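PDB 3PQA: lactaldehyde dehydrogenase, which oxidises lactaldehyde to lactate, using NAD in preference to NADP, as a step in the biosynthesis of coenzyme F420. Local coordinates for residues 13-18 and 25-30; 59-64 and 185-190; 129-134 and 454-459; 172-177 and 196-201; 207-212 and 231-236. All blocks are in the same frame, centred on the assembly; numbering follows the deposited sequence.

In the fold
From the N terminus, contact 1 comes first and closes the short loop of a beta hairpin formed by strands 14-17 and 24-28. Contact 2 joins helix 55-71 to the end of helix 171-186 across some 120 residues. It crosses contact 3, which closes the longest loop by pairing strand 122-138 with the C-terminal strand 455-463. Contact 4, starting on helix 171-186 before contact 2 has closed, crosses contact 2 as well. Contacts 4 and 5 nest inside contact 3: contact 4 packs helix 171-186 on the end of strand 194-196, and contact 5 joins the C-terminal ends of helices 201-210 and 223-232. Contact 4 touches contact 1, where P29 O meets T198 OG1, and contact 5 through L197 and I208.

Contact 1 (13-18 and 25-30); sequences DMDVIN and IKKIPA
I28 O takes two backbone donors at 2.9 Å: M14 N in its carbonyl plane, and D13 N poised above that plane. M14 O accepts I28 N in return. Further along, V16 N donates to K26 O over 2.8 Å, and V16 O receives I25 N. D15 and K27 form a non-hydrogen-bonded pair, and here the side chains supply the polar link. They run side by side, and K27 NZ forms a salt bridge with D15 OD1 (3.1 Å), reaching it from above the carboxylate plane. Bends at chi3 (69°) and chi4 (80°) curl the lysine back to this oxygen and let NZ add a weak bond to D13 O. D13 OD2 has two partners: A30 N, which approaches the anti lone pair of D13 OD2 at 2.8 Å and almost straight, and R11, with which it forms a salt bridge. Aspartate suits the place, short enough to serve a backbone N-H just past the strand and charged to hold the arginine. M14, V16 and I28 form an apolar patch on one face, with K26 at its exposed margin; M14 CE lies 3.6 Å from I28 CD1, and V16 and I28 rest on P170 and helix 171-186. With D13 and M14 both set against I28, the arrangement is a two-stranded antiparallel hairpin carrying a classic beta bulge.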
# COMPACT_ATOMS: atom_id res chain seq x y z
N ASP B 13 19.07 -25.94 -37.73
CA ASP B 13 19.79 -26.91 -36.89
C ASP B 13 18.91 -27.93 -36.20
O ASP B 13 19.29 -29.09 -36.07
CB ASP B 13 20.56 -26.20 -35.77
CG ASP B 13 21.60 -25.23 -36.27
OD1 ASP B 13 22.29 -25.52 -37.28
OD2 ASP B 13 21.74 -24.18 -35.63
N MET B 14 17.76 -27.50 -35.70
CA MET B 14 16.99 -28.30 -34.75
C MET B 14 15.56 -28.48 -35.25
O MET B 14 14.90 -27.51 -35.62
CB MET B 14 17.00 -27.60 -33.39
CG MET B 14 16.59 -28.44 -32.18
SD MET B 14 16.60 -27.45 -30.62
CE MET B 14 15.33 -26.24 -31.02
N ASP B 15 15.10 -29.73 -35.26
CA ASP B 15 13.74 -30.06 -35.69
C ASP B 15 12.71 -29.50 -34.72
O ASP B 15 12.91 -29.55 -33.50
CB ASP B 15 13.54 -31.58 -35.77
CG ASP B 15 14.17 -32.19 -37.01
OD1 ASP B 15 14.76 -31.45 -37.81
OD2 ASP B 15 14.05 -33.43 -37.16
N VAL B 16 11.62 -28.98 -35.26
CA VAL B 16 10.46 -28.57 -34.47
C VAL B 16 9.29 -29.43 -34.93
O VAL B 16 8.96 -29.45 -36.13
CB VAL B 16 10.13 -27.07 -34.65
CG1 VAL B 16 8.86 -26.70 -33.86
CG2 VAL B 16 11.31 -26.18 -34.23
N ILE B 17 8.67 -30.13 -33.99
CA ILE B 17 7.70 -31.18 -34.30
C ILE B 17 6.26 -30.76 -34.03
O ILE B 17 5.97 -30.06 -33.05
CB ILE B 17 8.02 -32.48 -33.48
CG1 ILE B 17 9.49 -32.90 -33.66
CG2 ILE B 17 7.09 -33.63 -33.87
CD1 ILE B 17 9.89 -33.26 -35.08
N ASN B 18 5.35 -31.17 -34.91
CA ASN B 18 3.91 -31.08 -34.63
C ASN B 18 3.55 -32.30 -33.78
O ASN B 18 3.69 -33.42 -34.26
CB ASN B 18 3.14 -31.06 -35.96
CG ASN B 18 1.62 -31.07 -35.79
OD1 ASN B 18 1.07 -31.64 -34.85
ND2 ASN B 18 0.93 -30.47 -36.76
N ILE B 25 7.71 -29.56 -38.58
CA ILE B 25 7.11 -28.32 -39.06
C ILE B 25 8.20 -27.49 -39.74
O ILE B 25 8.03 -27.02 -40.87
CB ILE B 25 6.50 -27.47 -37.91
CG1 ILE B 25 5.46 -28.27 -37.12
CG2 ILE B 25 5.87 -26.19 -38.46
CD1 ILE B 25 5.09 -27.64 -35.78
N LYS B 26 9.32 -27.33 -39.04
CA LYS B 26 10.49 -26.66 -39.59
C LYS B 26 11.72 -26.90 -38.74
O LYS B 26 11.67 -27.60 -37.73
CB LYS B 26 10.26 -25.16 -39.75
CG LYS B 26 9.94 -24.43 -38.45
CD LYS B 26 10.08 -22.94 -38.63
CE LYS B 26 9.09 -22.39 -39.66
NZ LYS B 26 9.49 -21.01 -40.04
N LYS B 27 12.83 -26.32 -39.18
CA LYS B 27 14.09 -26.42 -38.47
C LYS B 27 14.54 -25.01 -38.09
O LYS B 27 14.42 -24.07 -38.88
CB LYS B 27 15.14 -27.14 -39.33
CG LYS B 27 14.91 -28.66 -39.43
CD LYS B 27 15.95 -29.35 -40.33
CE LYS B 27 17.36 -29.35 -39.71
NZ LYS B 27 17.57 -30.42 -38.68
N ILE B 28 15.01 -24.86 -36.86
CA ILE B 28 15.38 -23.56 -36.34
C ILE B 28 16.82 -23.57 -35.83
O ILE B 28 17.43 -24.65 -35.70
CB ILE B 28 14.39 -23.11 -35.22
CG1 ILE B 28 14.52 -24.00 -33.98
CG2 ILE B 28 12.96 -23.08 -35.76
CD1 ILE B 28 13.77 -23.48 -32.77
N PRO B 29 17.39 -22.38 -35.55
CA PRO B 29 18.77 -22.37 -35.06
C PRO B 29 18.94 -22.97 -33.66
O PRO B 29 18.06 -22.83 -32.80
CB PRO B 29 19.14 -20.88 -35.05
CG PRO B 29 18.10 -20.22 -35.94
CD PRO B 29 16.86 -21.01 -35.73
N ALA B 30 20.05 -23.66 -33.45
CA ALA B 30 20.45 -24.08 -32.12
C ALA B 30 21.80 -23.48 -31.81
O ALA B 30 22.82 -23.86 -32.40
CB ALA B 30 20.47 -25.59 -31.98

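Contact 2 (59-64 and 185-190); sequences YNILMN and KKYNVP
The ring of Y187 lies against helix 55-71, and its main contact is a CH-pi interaction with N60. N60 CB sits over one ring face, nearer the rim than the middle and 3.5 Å from Y187 CZ, while the amide of N60 is turned 27° from the ring plane. The opposite face is covered by K186 CG of the ring's own segment. At the ring edge, in its plane, N64 CB comes 4.0 Å from Y187 CE1. The ring reaches these groups with CG anti to the carbonyl carbon (chi1 -63°).

Apolar contacts flank the ring. The I61 and Y187 side chains slide past each other in opposite directions, I61 CG1 meeting the ring obliquely, 4.0 Å from Y187 CD1. I61 CD1 goes on to V189 CG2 at 3.9 Å; both branched residues suit the more buried side, where L53 and L184 join them.

A van der Waals contact of an amide with an aliphatic chain lies toward solvent: N64 and K186 cross obliquely, N64 ND2 3.7 Å from K186 CD, while N64 OD1 is bonded to Q68.

The polar link is a single water, 2.8 Å from both N60 O and Y187 OH, which donates to the carbonyl. A leucine in place of Y187 would probably leave this water without its second partner and strip N60 CB of the flat surface beneath it.

Y187 follows directly on helix 171-186, whose end is a Schellman motif with N188 as its C-prime residue. No direct hydrogen bond spans the two segments, so they are held by dispersion, a pi face and one bridging water.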
# COMPACT_ATOMS: atom_id res chain seq x y z
N TYR B 59 6.18 2.24 -21.77
CA TYR B 59 4.74 2.14 -21.92
C TYR B 59 4.40 1.91 -23.40
O TYR B 59 3.64 0.98 -23.74
CB TYR B 59 4.07 3.41 -21.39
CG TYR B 59 2.59 3.50 -21.67
CD1 TYR B 59 1.66 2.97 -20.79
CD2 TYR B 59 2.13 4.12 -22.83
CE1 TYR B 59 0.29 3.05 -21.06
CE2 TYR B 59 0.77 4.21 -23.11
CZ TYR B 59 -0.14 3.67 -22.22
OH TYR B 59 -1.49 3.75 -22.51
N ASN B 60 4.96 2.74 -24.27
CA ASN B 60 4.68 2.65 -25.70
C ASN B 60 5.06 1.30 -26.30
O ASN B 60 4.29 0.72 -27.08
CB ASN B 60 5.36 3.78 -26.48
CG ASN B 60 4.67 5.12 -26.26
OD1 ASN B 60 3.50 5.17 -25.87
ND2 ASN B 60 5.40 6.21 -26.51
N ILE B 61 6.24 0.81 -25.92
CA ILE B 61 6.74 -0.49 -26.41
C ILE B 61 5.81 -1.61 -25.97
O ILE B 61 5.42 -2.46 -26.77
CB ILE B 61 8.17 -0.77 -25.91
CG1 ILE B 61 9.18 0.14 -26.62
CG2 ILE B 61 8.55 -2.25 -26.14
CD1 ILE B 61 10.52 0.20 -25.92
N LEU B 62 5.44 -1.59 -24.69
CA LEU B 62 4.53 -2.62 -24.16
C LEU B 62 3.15 -2.59 -24.86
O LEU B 62 2.62 -3.64 -25.25
CB LEU B 62 4.41 -2.49 -22.63
CG LEU B 62 5.72 -2.84 -21.91
CD1 LEU B 62 5.74 -2.35 -20.46
CD2 LEU B 62 6.05 -4.35 -21.97
N MET B 63 2.59 -1.39 -25.04
CA MET B 63 1.31 -1.25 -25.72
C MET B 63 1.37 -1.70 -27.17
O MET B 63 0.43 -2.32 -27.67
CB MET B 63 0.77 0.18 -25.60
CG MET B 63 0.29 0.54 -24.19
SD MET B 63 -0.99 -0.55 -23.52
CE MET B 63 -2.37 -0.18 -24.58
N ASN B 64 2.49 -1.42 -27.83
CA ASN B 64 2.64 -1.81 -29.23
C ASN B 64 2.81 -3.31 -29.39
O ASN B 64 2.31 -3.88 -30.34
CB ASN B 64 3.75 -1.04 -29.94
CG ASN B 64 3.77 -1.31 -31.44
OD1 ASN B 64 4.61 -2.02 -31.93
ND2 ASN B 64 2.82 -0.72 -32.16
N LYS B 185 12.15 -1.23 -32.78
CA LYS B 185 12.47 -0.42 -33.96
C LYS B 185 11.61 0.84 -34.05
O LYS B 185 12.12 1.93 -34.31
CB LYS B 185 12.31 -1.25 -35.23
CG LYS B 185 13.45 -2.21 -35.44
CD LYS B 185 13.27 -3.04 -36.70
CE LYS B 185 14.51 -3.87 -36.96
NZ LYS B 185 14.18 -5.14 -37.67
N LYS B 186 10.31 0.67 -33.83
CA LYS B 186 9.34 1.76 -33.88
C LYS B 186 9.72 2.91 -32.93
O LYS B 186 9.57 4.08 -33.29
CB LYS B 186 7.94 1.24 -33.57
CG LYS B 186 6.82 2.25 -33.65
CD LYS B 186 5.47 1.56 -33.49
CE LYS B 186 4.31 2.56 -33.48
NZ LYS B 186 4.15 3.21 -34.81
N TYR B 187 10.24 2.57 -31.75
CA TYR B 187 10.53 3.56 -30.72
C TYR B 187 12.03 3.81 -30.52
O TYR B 187 12.45 4.34 -29.48
CB TYR B 187 9.79 3.22 -29.41
CG TYR B 187 8.28 3.27 -29.60
CD1 TYR B 187 7.53 2.10 -29.73
CD2 TYR B 187 7.62 4.49 -29.68
CE1 TYR B 187 6.15 2.15 -29.93
CE2 TYR B 187 6.24 4.56 -29.87
CZ TYR B 187 5.51 3.39 -30.00
OH TYR B 187 4.15 3.46 -30.19
N ASN B 188 12.81 3.43 -31.53
CA ASN B 188 14.26 3.69 -31.62
C ASN B 188 15.12 3.15 -30.48
O ASN B 188 16.05 3.80 -30.01
CB ASN B 188 14.52 5.18 -31.87
CG ASN B 188 13.79 5.68 -33.09
OD1 ASN B 188 13.79 5.03 -34.14
ND2 ASN B 188 13.14 6.83 -32.96
N VAL B 189 14.80 1.92 -30.07
CA VAL B 189 15.57 1.25 -29.05
C VAL B 189 16.37 0.14 -29.73
O VAL B 189 15.83 -0.56 -30.59
CB VAL B 189 14.65 0.66 -27.95
CG1 VAL B 189 15.44 -0.10 -26.89
CG2 VAL B 189 13.83 1.79 -27.31
N PRO B 190 17.67 -0.00 -29.37
CA PRO B 190 18.48 -1.07 -29.94
C PRO B 190 17.84 -2.44 -29.75
O PRO B 190 17.26 -2.72 -28.69
CB PRO B 190 19.78 -0.99 -29.14
CG PRO B 190 19.87 0.40 -28.67
CD PRO B 190 18.46 0.90 -28.51
O HOH W 1 2.28 2.10 -28.53

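Contact 3 (129-134 and 454-459); sequences EPVGIV and MSNIKT
CG of E129 stands anti to its carbonyl carbon (chi1 -62°) with an extended chain beyond, whereas K458 sets CG anti to its backbone N and bends at chi3 (-78°), so that the two side chains cross and K458 NZ comes 2.8 Å from E129 OE2. The lysine arrives on the syn side of the carboxylate, somewhat out of its plane. This salt bridge lies on the antiparallel pairing of strand 122-138 with the C-terminal strand 455-463, the extended strand arm by which aldehyde dehydrogenases associate. Accordingly, K458 NZ also donates to L414 O and A411 O of the second subunit, while R127 shares E129 OE2. A long lysine can serve all these acceptors.

E129 and N456 form a hydrogen-bonded pair: E129 N donates to N456 O at 2.9 Å, and N456 N to E129 O at 2.7 Å. Past P130, which has no N-H to give, the ladder ends in a longer bond of 3.3 Å from V131 N to M454 O, the donor standing above the carbonyl plane. V131 spreads both methyls against that same peptide, and V134 CG1 touches M454 CE; the M454 side chain lies about 9 Å from that of E241, the probable active-site glutamate.

N456 ND2 lies 3.7 Å from V131 CA and donates a hydrogen bond to each of two waters, which in turn donate to P130 O and V131 O.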
# COMPACT_ATOMS: atom_id res chain seq x y z
N GLU B 129 14.98 -0.04 -9.21
CA GLU B 129 15.88 -0.01 -10.38
C GLU B 129 16.05 -1.42 -10.94
O GLU B 129 15.87 -2.39 -10.20
CB GLU B 129 17.25 0.57 -10.00
CG GLU B 129 17.16 2.03 -9.53
CD GLU B 129 18.50 2.70 -9.32
OE1 GLU B 129 19.53 2.00 -9.27
OE2 GLU B 129 18.50 3.94 -9.18
N PRO B 130 16.37 -1.56 -12.24
CA PRO B 130 16.49 -2.93 -12.77
C PRO B 130 17.54 -3.81 -12.10
O PRO B 130 18.59 -3.32 -11.69
CB PRO B 130 16.92 -2.72 -14.23
CG PRO B 130 17.42 -1.30 -14.31
CD PRO B 130 16.65 -0.54 -13.27
N VAL B 131 17.28 -5.11 -12.04
CA VAL B 131 18.29 -6.05 -11.59
C VAL B 131 19.47 -6.14 -12.56
O VAL B 131 20.60 -6.42 -12.13
CB VAL B 131 17.70 -7.45 -11.33
CG1 VAL B 131 16.80 -7.41 -10.11
CG2 VAL B 131 16.94 -7.98 -12.56
N GLY B 132 19.22 -5.90 -13.84
CA GLY B 132 20.26 -5.86 -14.86
C GLY B 132 19.84 -6.71 -16.05
O GLY B 132 18.95 -6.32 -16.83
N ILE B 133 20.48 -7.87 -16.20
CA ILE B 133 20.09 -8.84 -17.21
C ILE B 133 19.19 -9.89 -16.58
O ILE B 133 19.58 -10.58 -15.64
CB ILE B 133 21.32 -9.54 -17.85
CG1 ILE B 133 22.26 -8.50 -18.49
CG2 ILE B 133 20.87 -10.56 -18.90
CD1 ILE B 133 23.54 -9.09 -19.12
N VAL B 134 17.96 -9.97 -17.10
CA VAL B 134 17.00 -11.00 -16.71
C VAL B 134 17.15 -12.16 -17.69
O VAL B 134 16.98 -11.99 -18.90
CB VAL B 134 15.55 -10.46 -16.73
CG1 VAL B 134 14.55 -11.60 -16.69
CG2 VAL B 134 15.32 -9.50 -15.54
N MET B 454 11.95 -8.42 -10.27
CA MET B 454 12.87 -8.02 -11.34
C MET B 454 13.50 -6.63 -11.14
O MET B 454 14.14 -6.09 -12.04
CB MET B 454 12.17 -8.14 -12.71
CG MET B 454 11.86 -9.60 -13.12
SD MET B 454 10.98 -9.74 -14.70
CE MET B 454 10.91 -11.55 -14.89
N SER B 455 13.29 -6.06 -9.96
CA SER B 455 13.96 -4.82 -9.64
C SER B 455 14.59 -4.90 -8.25
O SER B 455 14.29 -5.82 -7.47
CB SER B 455 13.00 -3.63 -9.81
OG SER B 455 11.83 -3.76 -9.05
N ASN B 456 15.52 -3.98 -7.99
CA ASN B 456 16.14 -3.84 -6.68
C ASN B 456 15.69 -2.53 -6.07
O ASN B 456 15.52 -1.54 -6.78
CB ASN B 456 17.66 -3.83 -6.81
CG ASN B 456 18.23 -5.18 -7.20
OD1 ASN B 456 17.80 -6.23 -6.70
ND2 ASN B 456 19.22 -5.16 -8.09
N ILE B 457 15.52 -2.52 -4.75
CA ILE B 457 15.20 -1.28 -4.04
C ILE B 457 16.46 -0.44 -3.85
O ILE B 457 17.56 -0.97 -3.59
CB ILE B 457 14.51 -1.55 -2.68
CG1 ILE B 457 13.16 -2.23 -2.88
CG2 ILE B 457 14.31 -0.22 -1.89
CD1 ILE B 457 12.52 -2.78 -1.57
N LYS B 458 16.31 0.87 -4.01
CA LYS B 458 17.32 1.84 -3.61
C LYS B 458 16.64 2.74 -2.61
O LYS B 458 15.57 3.26 -2.89
CB LYS B 458 17.83 2.65 -4.81
CG LYS B 458 18.77 3.81 -4.42
CD LYS B 458 19.25 4.59 -5.64
CE LYS B 458 20.37 3.86 -6.40
NZ LYS B 458 20.72 4.62 -7.66
N THR B 459 17.27 2.90 -1.45
CA THR B 459 16.77 3.80 -0.42
C THR B 459 17.60 5.07 -0.47
O THR B 459 18.83 5.02 -0.40
CB THR B 459 16.87 3.16 0.97
OG1 THR B 459 16.24 1.87 0.93
CG2 THR B 459 16.23 4.06 2.04
O HOH W 2 21.81 3.35 -10.31
O HOH W 3 19.93 -2.62 -9.24
O HOH W 4 21.01 -7.04 -9.46

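Contact 4 (172-177 and 196-201); sequences VCIELA and LLTGAG. With SO4 (sulfate ion), chain G.
L196 lays its CD2 methyl against one side of helix 171-186, beside I174 CA and C173 O and 3.8 Å from A177 CB. The contact belongs to a beta-alpha-beta crossover of the NAD-binding domain, in which strand 160-165 leads through the helix to the parallel strand 194-196. The side chain leaves the strand's end with CG anti to the backbone N (chi1 -171°), which carries both methyls toward the helix.

The two methyls share the work. CD2 lies between I174 and A177, one turn of helix apart, and I174 CG1, crossing the leucine at about a right angle, closes on it at 3.8 Å. CD1 faces C173, 4.2 Å from C173 CB. Small residues suit the helix here: alanine lets the leucine close to the backbone, and the cysteine is slim enough to sit beside L196, its side chain also touching P143 and P165. Leucine, forked at its tip, can touch several residues at once. C173 O already accepts A177 N inside the helix, so the methyl beside it costs no hydrogen bond.

Beyond the strand the contact thins out. T198 CG2 only just approaches I174 CG1, and T198 OG1 hydrogen-bonds to P29 O of the N-terminal hairpin. The chain then reaches a sulfate ion, probably from the crystallisation liquor, which H164 and S167 also bind. G201 N donates to SO4 O2 at 3.0 Å, and a CB on G201 would fall 2.1 Å from SO4 O4, so the ion could not sit as it does beside a side chain there.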
# COMPACT_ATOMS: atom_id res chain seq x y z
N VAL B 172 5.93 -19.98 -31.48
CA VAL B 172 5.19 -18.80 -31.07
C VAL B 172 6.15 -17.78 -30.44
O VAL B 172 5.91 -16.59 -30.55
CB VAL B 172 3.99 -19.11 -30.16
CG1 VAL B 172 4.41 -19.30 -28.71
CG2 VAL B 172 2.93 -18.02 -30.30
N CYS B 173 7.22 -18.27 -29.80
CA CYS B 173 8.23 -17.40 -29.16
C CYS B 173 9.08 -16.69 -30.19
O CYS B 173 9.49 -15.54 -29.98
CB CYS B 173 9.11 -18.21 -28.22
SG CYS B 173 8.16 -18.85 -26.83
N ILE B 174 9.35 -17.37 -31.31
CA ILE B 174 10.03 -16.75 -32.44
C ILE B 174 9.15 -15.63 -33.01
O ILE B 174 9.64 -14.55 -33.32
CB ILE B 174 10.44 -17.79 -33.53
CG1 ILE B 174 11.58 -18.67 -33.00
CG2 ILE B 174 10.86 -17.11 -34.82
CD1 ILE B 174 11.75 -20.01 -33.76
N GLU B 175 7.85 -15.89 -33.09
CA GLU B 175 6.90 -14.88 -33.54
C GLU B 175 6.82 -13.69 -32.59
O GLU B 175 6.76 -12.54 -33.03
CB GLU B 175 5.51 -15.47 -33.78
CG GLU B 175 5.42 -16.35 -35.06
CD GLU B 175 6.11 -15.74 -36.27
OE1 GLU B 175 5.72 -14.64 -36.72
OE2 GLU B 175 7.09 -16.35 -36.75
N LEU B 176 6.82 -13.97 -31.28
CA LEU B 176 6.79 -12.89 -30.29
C LEU B 176 8.06 -12.04 -30.37
O LEU B 176 8.00 -10.82 -30.22
CB LEU B 176 6.58 -13.45 -28.87
CG LEU B 176 6.57 -12.44 -27.71
CD1 LEU B 176 5.42 -11.44 -27.86
CD2 LEU B 176 6.50 -13.17 -26.38
N ALA B 177 9.20 -12.69 -30.60
CA ALA B 177 10.49 -12.00 -30.72
C ALA B 177 10.50 -11.00 -31.88
O ALA B 177 10.98 -9.87 -31.73
CB ALA B 177 11.63 -13.01 -30.86
N LEU B 196 16.25 -13.49 -28.09
CA LEU B 196 15.73 -14.85 -28.07
C LEU B 196 16.83 -15.82 -28.46
O LEU B 196 17.43 -15.69 -29.54
CB LEU B 196 14.52 -14.98 -29.00
CG LEU B 196 13.73 -16.30 -28.92
CD1 LEU B 196 12.83 -16.41 -27.68
CD2 LEU B 196 12.91 -16.48 -30.20
N LEU B 197 17.12 -16.76 -27.57
CA LEU B 197 18.20 -17.72 -27.74
C LEU B 197 17.64 -19.15 -27.80
O LEU B 197 17.29 -19.76 -26.77
CB LEU B 197 19.23 -17.59 -26.60
CG LEU B 197 19.79 -16.20 -26.27
CD1 LEU B 197 20.88 -16.33 -25.21
CD2 LEU B 197 20.33 -15.51 -27.54
N THR B 198 17.53 -19.67 -29.02
CA THR B 198 16.98 -21.01 -29.24
C THR B 198 18.08 -22.06 -29.22
O THR B 198 19.24 -21.77 -29.52
CB THR B 198 16.14 -21.12 -30.55
OG1 THR B 198 16.91 -20.68 -31.68
CG2 THR B 198 14.86 -20.27 -30.43
N GLY B 199 17.70 -23.28 -28.86
CA GLY B 199 18.64 -24.40 -28.85
C GLY B 199 18.39 -25.35 -27.70
O GLY B 199 17.33 -25.32 -27.08
N ALA B 200 19.39 -26.17 -27.41
CA ALA B 200 19.27 -27.20 -26.39
C ALA B 200 19.26 -26.55 -25.01
O ALA B 200 20.17 -25.79 -24.67
CB ALA B 200 20.43 -28.19 -26.51
N GLY B 201 18.23 -26.87 -24.23
CA GLY B 201 18.10 -26.36 -22.86
C GLY B 201 19.36 -26.60 -22.06
O GLY B 201 19.81 -25.73 -21.32
S SO4 G . 14.67 -27.54 -24.26
O1 SO4 G . 13.36 -28.12 -24.50
O2 SO4 G . 15.69 -28.18 -25.10
O3 SO4 G . 14.62 -26.12 -24.57
O4 SO4 G . 15.05 -27.73 -22.86

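Contact 5 (207-212 and 231-236); sequences EIVVNE and KKAGFK
K236 buries its amino group at the end of helix 201-210, where K236 NZ donates to V209 O at 2.9 Å and, more weakly, to N211 O at 3.1 Å. A third bond runs back to A233 O at 2.8 Å, in that carbonyl's plane. An otherwise extended chain turns at chi4 (61°) to bring NZ among the three oxygens. This is the close-packed side: K236 CE is also pressed to V209 O, and V209 CG1 rests 3.9 Å from A233 CA, where the small alanine lets V209 CA and A233 CA come within 5.2 Å of each other.

The outer side is looser. K232 runs alongside V210, its CE 3.7 Å from V210 CG1, before its ammonium group forms a salt bridge with D206. Lysine suits this exposed edge: its methylenes cover the valine while its charge stays with the acid. N211 ND2 folds back to donate to E207 OE2 across the last turn of the helix.

A methionine in place of K236 would probably leave V209 O, A233 O and N211 O without this donor in a buried setting. The two segments end neighbouring helices of the NAD-binding domain, and helix 223-232 begins in the probable NAD site. A positive charge at the C-terminal end of helix 201-210 is likely to be favoured by the helix dipole. Its bonds to V209 O and A233 O, with a weaker one to N211 O, join the two chain turns.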
# COMPACT_ATOMS: atom_id res chain seq x y z
N GLU B 207 23.70 -22.16 -19.93
CA GLU B 207 24.59 -21.01 -19.99
C GLU B 207 23.95 -19.75 -19.38
O GLU B 207 24.63 -19.00 -18.70
CB GLU B 207 25.10 -20.73 -21.43
CG GLU B 207 26.13 -19.60 -21.51
CD GLU B 207 27.35 -19.83 -20.60
OE1 GLU B 207 27.75 -20.99 -20.42
OE2 GLU B 207 27.90 -18.84 -20.09
N ILE B 208 22.65 -19.56 -19.59
CA ILE B 208 21.94 -18.42 -19.00
C ILE B 208 21.95 -18.51 -17.47
O ILE B 208 22.17 -17.51 -16.78
CB ILE B 208 20.49 -18.33 -19.52
CG1 ILE B 208 20.49 -17.95 -21.01
CG2 ILE B 208 19.68 -17.32 -18.70
CD1 ILE B 208 19.10 -17.91 -21.66
N VAL B 209 21.76 -19.72 -16.96
CA VAL B 209 21.74 -19.97 -15.51
C VAL B 209 23.09 -19.75 -14.87
O VAL B 209 23.18 -19.11 -13.81
CB VAL B 209 21.23 -21.41 -15.20
CG1 VAL B 209 21.39 -21.76 -13.73
CG2 VAL B 209 19.77 -21.55 -15.61
N VAL B 210 24.15 -20.26 -15.50
CA VAL B 210 25.50 -20.22 -14.92
C VAL B 210 26.30 -18.93 -15.19
O VAL B 210 27.18 -18.58 -14.40
CB VAL B 210 26.37 -21.46 -15.32
CG1 VAL B 210 25.68 -22.77 -14.91
CG2 VAL B 210 26.73 -21.46 -16.82
N ASN B 211 25.99 -18.24 -16.28
CA ASN B 211 26.76 -17.05 -16.68
C ASN B 211 26.73 -15.94 -15.62
O ASN B 211 25.66 -15.49 -15.23
CB ASN B 211 26.25 -16.49 -18.01
CG ASN B 211 27.24 -15.54 -18.65
OD1 ASN B 211 27.53 -14.47 -18.12
ND2 ASN B 211 27.75 -15.94 -19.81
N GLU B 212 27.91 -15.49 -15.20
CA GLU B 212 28.01 -14.54 -14.09
C GLU B 212 27.53 -13.12 -14.44
O GLU B 212 27.37 -12.29 -13.54
CB GLU B 212 29.43 -14.52 -13.51
CG GLU B 212 29.88 -15.90 -13.01
CD GLU B 212 30.78 -15.86 -11.77
OE1 GLU B 212 31.22 -16.96 -11.35
OE2 GLU B 212 31.06 -14.76 -11.23
N LYS B 231 21.03 -25.01 -7.45
CA LYS B 231 22.39 -25.51 -7.19
C LYS B 231 23.45 -24.95 -8.15
O LYS B 231 24.66 -25.09 -7.90
CB LYS B 231 22.43 -27.05 -7.21
CG LYS B 231 21.46 -27.71 -6.24
CD LYS B 231 21.57 -29.24 -6.29
CE LYS B 231 20.36 -29.91 -5.65
NZ LYS B 231 20.03 -29.36 -4.29
N LYS B 232 23.02 -24.33 -9.24
CA LYS B 232 23.95 -23.89 -10.29
C LYS B 232 23.96 -22.38 -10.54
O LYS B 232 24.91 -21.87 -11.15
CB LYS B 232 23.65 -24.60 -11.61
CG LYS B 232 24.09 -26.05 -11.67
CD LYS B 232 23.59 -26.70 -12.96
CE LYS B 232 24.24 -26.11 -14.20
NZ LYS B 232 25.49 -26.80 -14.68
N ALA B 233 22.92 -21.68 -10.10
CA ALA B 233 22.76 -20.26 -10.42
C ALA B 233 23.81 -19.35 -9.78
O ALA B 233 24.23 -18.36 -10.38
CB ALA B 233 21.34 -19.78 -10.06
N GLY B 234 24.23 -19.68 -8.56
CA GLY B 234 25.19 -18.85 -7.84
C GLY B 234 24.56 -17.57 -7.34
O GLY B 234 23.37 -17.54 -6.99
N PHE B 235 25.34 -16.49 -7.34
CA PHE B 235 24.91 -15.21 -6.81
C PHE B 235 24.00 -14.46 -7.81
O PHE B 235 24.43 -13.53 -8.48
CB PHE B 235 26.14 -14.37 -6.45
CG PHE B 235 25.91 -13.35 -5.36
CD1 PHE B 235 24.78 -12.53 -5.35
CD2 PHE B 235 26.86 -13.16 -4.36
CE1 PHE B 235 24.59 -11.58 -4.35
CE2 PHE B 235 26.68 -12.21 -3.36
CZ PHE B 235 25.55 -11.42 -3.36
N LYS B 236 22.74 -14.87 -7.87
CA LYS B 236 21.75 -14.28 -8.74
C LYS B 236 20.46 -14.26 -7.94
O LYS B 236 20.29 -15.10 -7.05
CB LYS B 236 21.50 -15.18 -9.96
CG LYS B 236 22.62 -15.26 -10.96
CD LYS B 236 22.17 -16.06 -12.20
CE LYS B 236 23.27 -16.11 -13.24
NZ LYS B 236 24.48 -16.78 -12.72